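Local atomic coordinates of catalase (Pseudomonas syringae, PDB entry 1M7S), a protein that breaks down hydrogen peroxide into water and oxygen at a heme iron, protecting the bacterium from the toxic effects of peroxide. Residues 129-134 and 322-327; 194-199 and 315-320. All blocks are in the same frame, centred on the assembly; numbering follows the deposited sequence.

Contact 1. Residues 129-134 and 322-327; sequences FFIRDA and DRLLQG. With HEM (protoporphyrin IX containing Fe), chain E.
Leu324 is the main bump of this contact, and the loop 129-134 bends round it. Its two methyls fork into separate hollows: CD2 presses on Phe129, with CD1 of the ring 3.5 Å from Leu324 CD2, while Leu324 CD1 sits among Ile131 CG1 and CD1, the backbone of Ala134 and the heme. The leucine has CG anti to its own N (chi1 -166°), and that turn carries the fork into the loop, at about a right angle to both the Phe129 and Ile131 side chains. Heme methyl CMC comes within 3.4 Å of Leu324 CD1. The Phe129 ring is sandwiched: Phe130 CD1 stands over the centre of one face, and the heme vinyl carbon CAB lies over the opposite face, toward the rim. This is the heme pocket of the catalase fold, where the loop after strand 117-124 meets the first turn of helix 323-339, the helix carrying Tyr332, the probable axial ligand of the iron. A smaller bump, Ala134 CB, enters the notch at Gly327, 3.6 Å from Gly327 CA, where the glycine leaves room for the methyl; the heme vinyl carbon CBC touches both residues. Polar links are few. Ala134 N gives a weak bond to Arg323 O at 3.5 Å, though nearly straight (168°). Asp322 caps the helix, its OD1 accepting from Leu324 N and Leu325 N, and a water joins that oxygen to Arg132 O. Further out, the extended Arg323 chain passes Asp133, with CD 3.8 Å from Asp133 OD2, and a second water bridges that oxygen to Arg323 NH1. Arg323 NH1 also bonds Ala404 O, and Ser18 of the second subunit holds Asp133 OD1.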
loop_
_atom_site.group_PDB
_atom_site.type_symbol
_atom_site.label_atom_id
_atom_site.label_comp_id
_atom_site.label_asym_id
_atom_site.label_seq_id
_atom_site.Cartn_x
_atom_site.Cartn_y
_atom_site.Cartn_z
ATOM N N PHE A 129 1.012 26.240 21.522
ATOM C CA PHE A 129 1.843 25.117 21.058
ATOM C C PHE A 129 3.314 25.444 21.271
ATOM O O PHE A 129 3.647 26.563 21.709
ATOM C CB PHE A 129 1.549 24.881 19.574
ATOM C CG PHE A 129 1.874 23.454 19.208
ATOM C CD1 PHE A 129 2.851 23.174 18.256
ATOM C CD2 PHE A 129 1.197 22.415 19.822
ATOM C CE1 PHE A 129 3.117 21.860 17.942
ATOM C CE2 PHE A 129 1.477 21.096 19.511
ATOM C CZ PHE A 129 2.456 20.825 18.568
ATOM N N PHE A 130 4.196 24.474 21.123
ATOM C CA PHE A 130 5.607 24.689 21.395
ATOM C C PHE A 130 6.296 25.443 20.281
ATOM O O PHE A 130 7.366 26.019 20.567
ATOM C CB PHE A 130 6.300 23.330 21.583
ATOM C CG PHE A 130 5.566 22.425 22.550
ATOM C CD1 PHE A 130 4.654 21.478 22.106
ATOM C CD2 PHE A 130 5.906 22.454 23.888
ATOM C CE1 PHE A 130 4.016 20.637 23.008
ATOM C CE2 PHE A 130 5.298 21.607 24.800
ATOM C CZ PHE A 130 4.339 20.707 24.366
ATOM N N ILE A 131 5.806 25.297 19.039
ATOM C CA ILE A 131 6.552 25.948 17.953
ATOM C C ILE A 131 5.615 26.848 17.147
ATOM O O ILE A 131 4.421 26.725 17.406
ATOM C CB ILE A 131 7.177 24.909 16.998
ATOM C CG1 ILE A 131 6.117 23.916 16.547
ATOM C CG2 ILE A 131 8.379 24.257 17.669
ATOM C CD1 ILE A 131 6.561 22.961 15.417
ATOM N N ARG A 132 6.161 27.722 16.288
ATOM C CA ARG A 132 5.212 28.605 15.591
ATOM C C ARG A 132 5.249 28.493 14.091
ATOM O O ARG A 132 4.613 29.352 13.435
ATOM C CB ARG A 132 5.522 30.056 16.052
ATOM C CG ARG A 132 6.970 30.447 15.798
ATOM C CD ARG A 132 7.200 31.918 16.040
ATOM N NE ARG A 132 6.854 32.476 17.338
ATOM C CZ ARG A 132 7.788 32.995 18.143
ATOM N NH1 ARG A 132 7.388 33.591 19.263
ATOM N NH2 ARG A 132 9.090 32.878 17.813
ATOM N N ASP A 133 6.063 27.554 13.551
ATOM C CA ASP A 133 6.113 27.417 12.097
ATOM C C ASP A 133 6.095 25.933 11.803
ATOM O O ASP A 133 6.887 25.227 12.424
ATOM C CB ASP A 133 7.329 28.144 11.479
ATOM C CG ASP A 133 7.311 28.195 9.971
ATOM O OD1 ASP A 133 7.083 27.128 9.327
ATOM O OD2 ASP A 133 7.537 29.275 9.315
ATOM N N ALA A 134 5.240 25.446 10.937
ATOM C CA ALA A 134 5.120 24.017 10.626
ATOM C C ALA A 134 6.351 23.410 10.001
ATOM O O ALA A 134 6.528 22.187 10.149
ATOM C CB ALA A 134 3.897 23.778 9.738
ATOM N N ASP A 322 -1.530 32.144 10.398
ATOM C CA ASP A 322 -0.681 31.572 11.435
ATOM C C ASP A 322 0.156 30.531 10.698
ATOM O O ASP A 322 -0.394 29.610 10.069
ATOM C CB ASP A 322 -1.584 30.923 12.492
ATOM C CG ASP A 322 -0.966 30.044 13.535
ATOM O OD1 ASP A 322 0.024 29.330 13.247
ATOM O OD2 ASP A 322 -1.469 30.067 14.698
ATOM N N ARG A 323 1.476 30.661 10.779
ATOM C CA ARG A 323 2.325 29.770 10.031
ATOM C C ARG A 323 2.372 28.311 10.445
ATOM O O ARG A 323 2.739 27.481 9.594
ATOM C CB ARG A 323 3.776 30.328 10.095
ATOM C CG ARG A 323 3.773 31.621 9.292
ATOM C CD ARG A 323 5.193 32.203 9.337
ATOM N NE ARG A 323 5.177 33.595 8.854
ATOM C CZ ARG A 323 6.301 34.353 8.901
ATOM N NH1 ARG A 323 7.439 33.879 9.352
ATOM N NH2 ARG A 323 6.219 35.581 8.407
ATOM N N LEU A 324 1.951 27.969 11.632
ATOM C CA LEU A 324 1.847 26.593 12.063
ATOM C C LEU A 324 0.580 25.998 11.440
ATOM O O LEU A 324 0.550 24.862 10.927
ATOM C CB LEU A 324 1.737 26.599 13.609
ATOM C CG LEU A 324 1.951 25.223 14.238
ATOM C CD1 LEU A 324 3.363 24.730 13.967
ATOM C CD2 LEU A 324 1.654 25.320 15.727
ATOM N N LEU A 325 -0.502 26.819 11.492
ATOM C CA LEU A 325 -1.766 26.349 10.921
ATOM C C LEU A 325 -1.690 26.059 9.426
ATOM O O LEU A 325 -2.284 25.085 8.916
ATOM C CB LEU A 325 -2.907 27.350 11.095
ATOM C CG LEU A 325 -4.288 26.966 10.509
ATOM C CD1 LEU A 325 -4.836 25.609 10.932
ATOM C CD2 LEU A 325 -5.269 28.091 10.904
ATOM N N GLN A 326 -1.049 26.947 8.671
ATOM C CA GLN A 326 -0.861 26.808 7.247
ATOM C C GLN A 326 -0.320 25.417 6.906
ATOM O O GLN A 326 -0.809 24.742 5.991
ATOM C CB GLN A 326 0.071 27.914 6.726
ATOM C CG GLN A 326 -0.547 29.338 6.827
ATOM C CD GLN A 326 -1.411 29.543 5.587
ATOM O OE1 GLN A 326 -0.979 29.295 4.480
ATOM N NE2 GLN A 326 -2.667 30.009 5.748
ATOM N N GLY A 327 0.727 24.975 7.607
ATOM C CA GLY A 327 1.235 23.603 7.395
ATOM C C GLY A 327 0.218 22.517 7.696
ATOM O O GLY A 327 0.185 21.464 7.004
HETATM C CHA HEM E . -2.893 14.648 14.533
HETATM C CHB HEM E . -3.691 18.622 17.177
HETATM C CHC HEM E . 0.162 20.726 15.155
HETATM C CHD HEM E . 0.339 17.166 11.847
HETATM C C1A HEM E . -3.423 15.548 15.428
HETATM C C2A HEM E . -4.580 15.268 16.311
HETATM C C3A HEM E . -4.798 16.362 17.038
HETATM C C4A HEM E . -3.793 17.342 16.663
HETATM C CMA HEM E . -5.891 16.627 18.083
HETATM C CAA HEM E . -5.325 13.922 16.278
HETATM C CBA HEM E . -6.674 13.946 15.484
HETATM C CGA HEM E . -7.402 12.594 15.710
HETATM O O1A HEM E . -7.460 11.891 14.671
HETATM O O2A HEM E . -7.845 12.471 16.869
HETATM C C1B HEM E . -2.744 19.553 16.844
HETATM C C2B HEM E . -2.686 20.923 17.339
HETATM C C3B HEM E . -1.601 21.503 16.785
HETATM C C4B HEM E . -0.980 20.528 15.932
HETATM C CMB HEM E . -3.698 21.507 18.334
HETATM C CAB HEM E . -1.018 22.906 16.954
HETATM C CBB HEM E . -1.732 23.962 17.292
HETATM C C1C HEM E . 0.456 19.995 14.032
HETATM C C2C HEM E . 1.309 20.439 12.954
HETATM C C3C HEM E . 1.339 19.472 12.028
HETATM C C4C HEM E . 0.543 18.374 12.535
HETATM C CMC HEM E . 2.001 21.825 12.851
HETATM C CAC HEM E . 2.064 19.401 10.669
HETATM C CBC HEM E . 2.185 20.446 9.832
HETATM C C1D HEM E . -0.481 16.150 12.353
HETATM C C2D HEM E . -0.647 14.848 11.728
HETATM C C3D HEM E . -1.528 14.155 12.454
HETATM C C4D HEM E . -1.942 14.999 13.554
HETATM C CMD HEM E . 0.126 14.444 10.461
HETATM C CAD HEM E . -2.060 12.714 12.206
HETATM C CBD HEM E . -3.434 12.801 11.448
HETATM C CGD HEM E . -3.957 11.458 10.974
HETATM O O1D HEM E . -5.223 11.385 10.794
HETATM O O2D HEM E . -3.206 10.480 10.735
HETATM N NA HEM E . -2.954 16.797 15.719
HETATM N NB HEM E . -1.702 19.339 15.966
HETATM N NC HEM E . 0.021 18.715 13.769
HETATM N ND HEM E . -1.331 16.219 13.438
HETATM FE FE HEM E . -1.530 17.793 14.674
HETATM O O HOH W 1 2.305 30.379 14.548
HETATM O O HOH W 2 8.496 31.351 10.575
HETATM O O HOH W 3 0.065 17.467 16.595
#

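Contact 2. Residues 194-199 and 315-320; sequences HAYKLV and PGIEPS
Four direct hydrogen bonds join 194-199 to 315-320, the shortest from Ser320 OG to Ala195 O at 2.6 Å, its donor tilted out of the carbonyl plane. The strands run antiparallel, and 317-319 adds an edge to the curled antiparallel sheet of the catalase β-barrel, with 205-214 on the other side of 196-199. Lys197 and Glu318 form the hydrogen-bonded pair: Lys197 N to Glu318 O and Glu318 N to Lys197 O, each 2.8 Å. Next along, Val199 N reaches Gly316 O at 3.0 Å, coming from well above the carbonyl plane. The side chains of Lys197 and Glu318 share one face of the sheet. Lys197 NZ and Glu318 OE1 are 4.3 Å apart, too far for a salt bridge; a water lies between them, within hydrogen-bonding distance of Lys197 NZ, Glu318 OE1 and Pro319 O. Lys197 NZ has its salt bridge with Glu321, and Glu318 OE1 a hydrogen bond with Ser393. The lysine bends at chi3 (-52°), bringing Lys197 CE against Pro319 O, while Val199 CG1 lies against the Glu318 carboxylate. On the other face Leu198 and Ile317 point the same way, side by side, with Leu198 CD2 4.0 Å from Ile317 CG1.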
loop_
_atom_site.group_PDB
_atom_site.type_symbol
_atom_site.label_atom_id
_atom_site.label_comp_id
_atom_site.label_asym_id
_atom_site.label_seq_id
_atom_site.Cartn_x
_atom_site.Cartn_y
_atom_site.Cartn_z
ATOM N N HIS A 194 -4.914 28.132 17.197
ATOM C CA HIS A 194 -4.767 29.209 16.230
ATOM C C HIS A 194 -5.994 30.110 16.167
ATOM O O HIS A 194 -7.087 29.648 16.446
ATOM C CB HIS A 194 -4.728 28.597 14.806
ATOM C CG HIS A 194 -3.882 27.380 14.696
ATOM N ND1 HIS A 194 -2.516 27.476 14.833
ATOM C CD2 HIS A 194 -4.184 26.060 14.512
ATOM C CE1 HIS A 194 -1.993 26.253 14.716
ATOM N NE2 HIS A 194 -2.971 25.404 14.509
ATOM N N ALA A 195 -5.786 31.311 15.638
ATOM C CA ALA A 195 -6.903 32.141 15.225
ATOM C C ALA A 195 -7.306 31.551 13.848
ATOM O O ALA A 195 -6.446 31.191 13.035
ATOM C CB ALA A 195 -6.412 33.559 14.915
ATOM N N TYR A 196 -8.617 31.374 13.651
ATOM C CA TYR A 196 -9.198 30.950 12.411
ATOM C C TYR A 196 -9.847 32.247 11.817
ATOM O O TYR A 196 -10.038 33.187 12.573
ATOM C CB TYR A 196 -10.312 29.917 12.575
ATOM C CG TYR A 196 -9.692 28.535 12.748
ATOM C CD1 TYR A 196 -9.141 28.182 13.965
ATOM C CD2 TYR A 196 -9.631 27.630 11.697
ATOM C CE1 TYR A 196 -8.535 26.938 14.149
ATOM C CE2 TYR A 196 -9.057 26.364 11.876
ATOM C CZ TYR A 196 -8.503 26.056 13.096
ATOM O OH TYR A 196 -7.894 24.828 13.313
ATOM N N LYS A 197 -10.053 32.221 10.530
ATOM C CA LYS A 197 -10.626 33.413 9.891
ATOM C C LYS A 197 -12.078 33.081 9.568
ATOM O O LYS A 197 -12.348 32.158 8.784
ATOM C CB LYS A 197 -9.782 33.750 8.671
ATOM C CG LYS A 197 -10.201 34.757 7.665
ATOM C CD LYS A 197 -9.469 34.749 6.321
ATOM C CE LYS A 197 -7.947 34.801 6.439
ATOM N NZ LYS A 197 -7.373 35.213 5.102
ATOM N N LEU A 198 -12.998 33.821 10.164
ATOM C CA LEU A 198 -14.407 33.655 9.871
ATOM C C LEU A 198 -14.809 34.710 8.809
ATOM O O LEU A 198 -14.425 35.868 8.991
ATOM C CB LEU A 198 -15.296 33.808 11.112
ATOM C CG LEU A 198 -15.057 32.718 12.176
ATOM C CD1 LEU A 198 -16.103 32.737 13.291
ATOM C CD2 LEU A 198 -15.027 31.339 11.563
ATOM N N VAL A 199 -15.572 34.270 7.842
ATOM C CA VAL A 199 -15.959 35.186 6.760
ATOM C C VAL A 199 -17.485 35.242 6.690
ATOM O O VAL A 199 -18.195 34.241 6.854
ATOM C CB VAL A 199 -15.152 35.014 5.479
ATOM C CG1 VAL A 199 -14.179 33.834 5.456
ATOM C CG2 VAL A 199 -15.931 35.163 4.188
ATOM N N PRO A 315 -17.745 26.979 3.743
ATOM C CA PRO A 315 -17.820 28.398 3.387
ATOM C C PRO A 315 -18.137 29.169 4.648
ATOM O O PRO A 315 -19.041 28.801 5.405
ATOM C CB PRO A 315 -18.909 28.487 2.298
ATOM C CG PRO A 315 -18.774 27.098 1.661
ATOM C CD PRO A 315 -18.618 26.172 2.873
ATOM N N GLY A 316 -17.372 30.200 4.969
ATOM C CA GLY A 316 -17.552 30.962 6.197
ATOM C C GLY A 316 -16.418 30.718 7.196
ATOM O O GLY A 316 -16.345 31.375 8.224
ATOM N N ILE A 317 -15.583 29.711 6.922
ATOM C CA ILE A 317 -14.517 29.380 7.885
ATOM C C ILE A 317 -13.273 29.115 7.061
ATOM O O ILE A 317 -13.325 28.327 6.109
ATOM C CB ILE A 317 -14.812 28.122 8.726
ATOM C CG1 ILE A 317 -16.163 28.160 9.410
ATOM C CG2 ILE A 317 -13.659 27.975 9.726
ATOM C CD1 ILE A 317 -16.625 27.042 10.310
ATOM N N GLU A 318 -12.191 29.808 7.363
ATOM C CA GLU A 318 -10.961 29.608 6.572
ATOM C C GLU A 318 -9.798 29.630 7.589
ATOM O O GLU A 318 -9.888 30.164 8.690
ATOM C CB GLU A 318 -10.775 30.766 5.584
ATOM C CG GLU A 318 -11.761 30.986 4.464
ATOM C CD GLU A 318 -11.531 32.093 3.470
ATOM O OE1 GLU A 318 -10.478 32.789 3.455
ATOM O OE2 GLU A 318 -12.428 32.346 2.612
ATOM N N PRO A 319 -8.655 29.149 7.152
ATOM C CA PRO A 319 -7.403 29.258 7.890
ATOM C C PRO A 319 -6.884 30.704 7.913
ATOM O O PRO A 319 -7.093 31.482 6.971
ATOM C CB PRO A 319 -6.391 28.378 7.152
ATOM C CG PRO A 319 -6.964 28.321 5.776
ATOM C CD PRO A 319 -8.467 28.589 5.794
ATOM N N SER A 320 -6.299 31.079 9.050
ATOM C CA SER A 320 -5.649 32.392 9.150
ATOM C C SER A 320 -4.219 32.188 8.636
ATOM O O SER A 320 -3.857 31.054 8.265
ATOM C CB SER A 320 -5.623 32.835 10.612
ATOM O OG SER A 320 -4.682 31.953 11.262
HETATM O O HOH W 4 -7.916 32.304 4.416
#

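Going from the N terminus, the chain first passes 129-134, in the loop after strand 117-124, then 194-199. It comes back to the latter at 315-320, closing contact 2, and only then reaches 322-327 to close contact 1. Contact 2 is thus the inner loop and contact 1 the outer one, with no crossing. Strand 317-319 leads almost directly into helix 323-339, so the barrel edge and the heme-side helix are joined by a short turn. Two probable hydrogen bonds tie the contacts together: His194 ND1 to Asp322 OD2 at 2.8 Å, and Gln326 NE2 to Ser320 O at 3.0 Å. Leu325 packs against both His194 and Ser320.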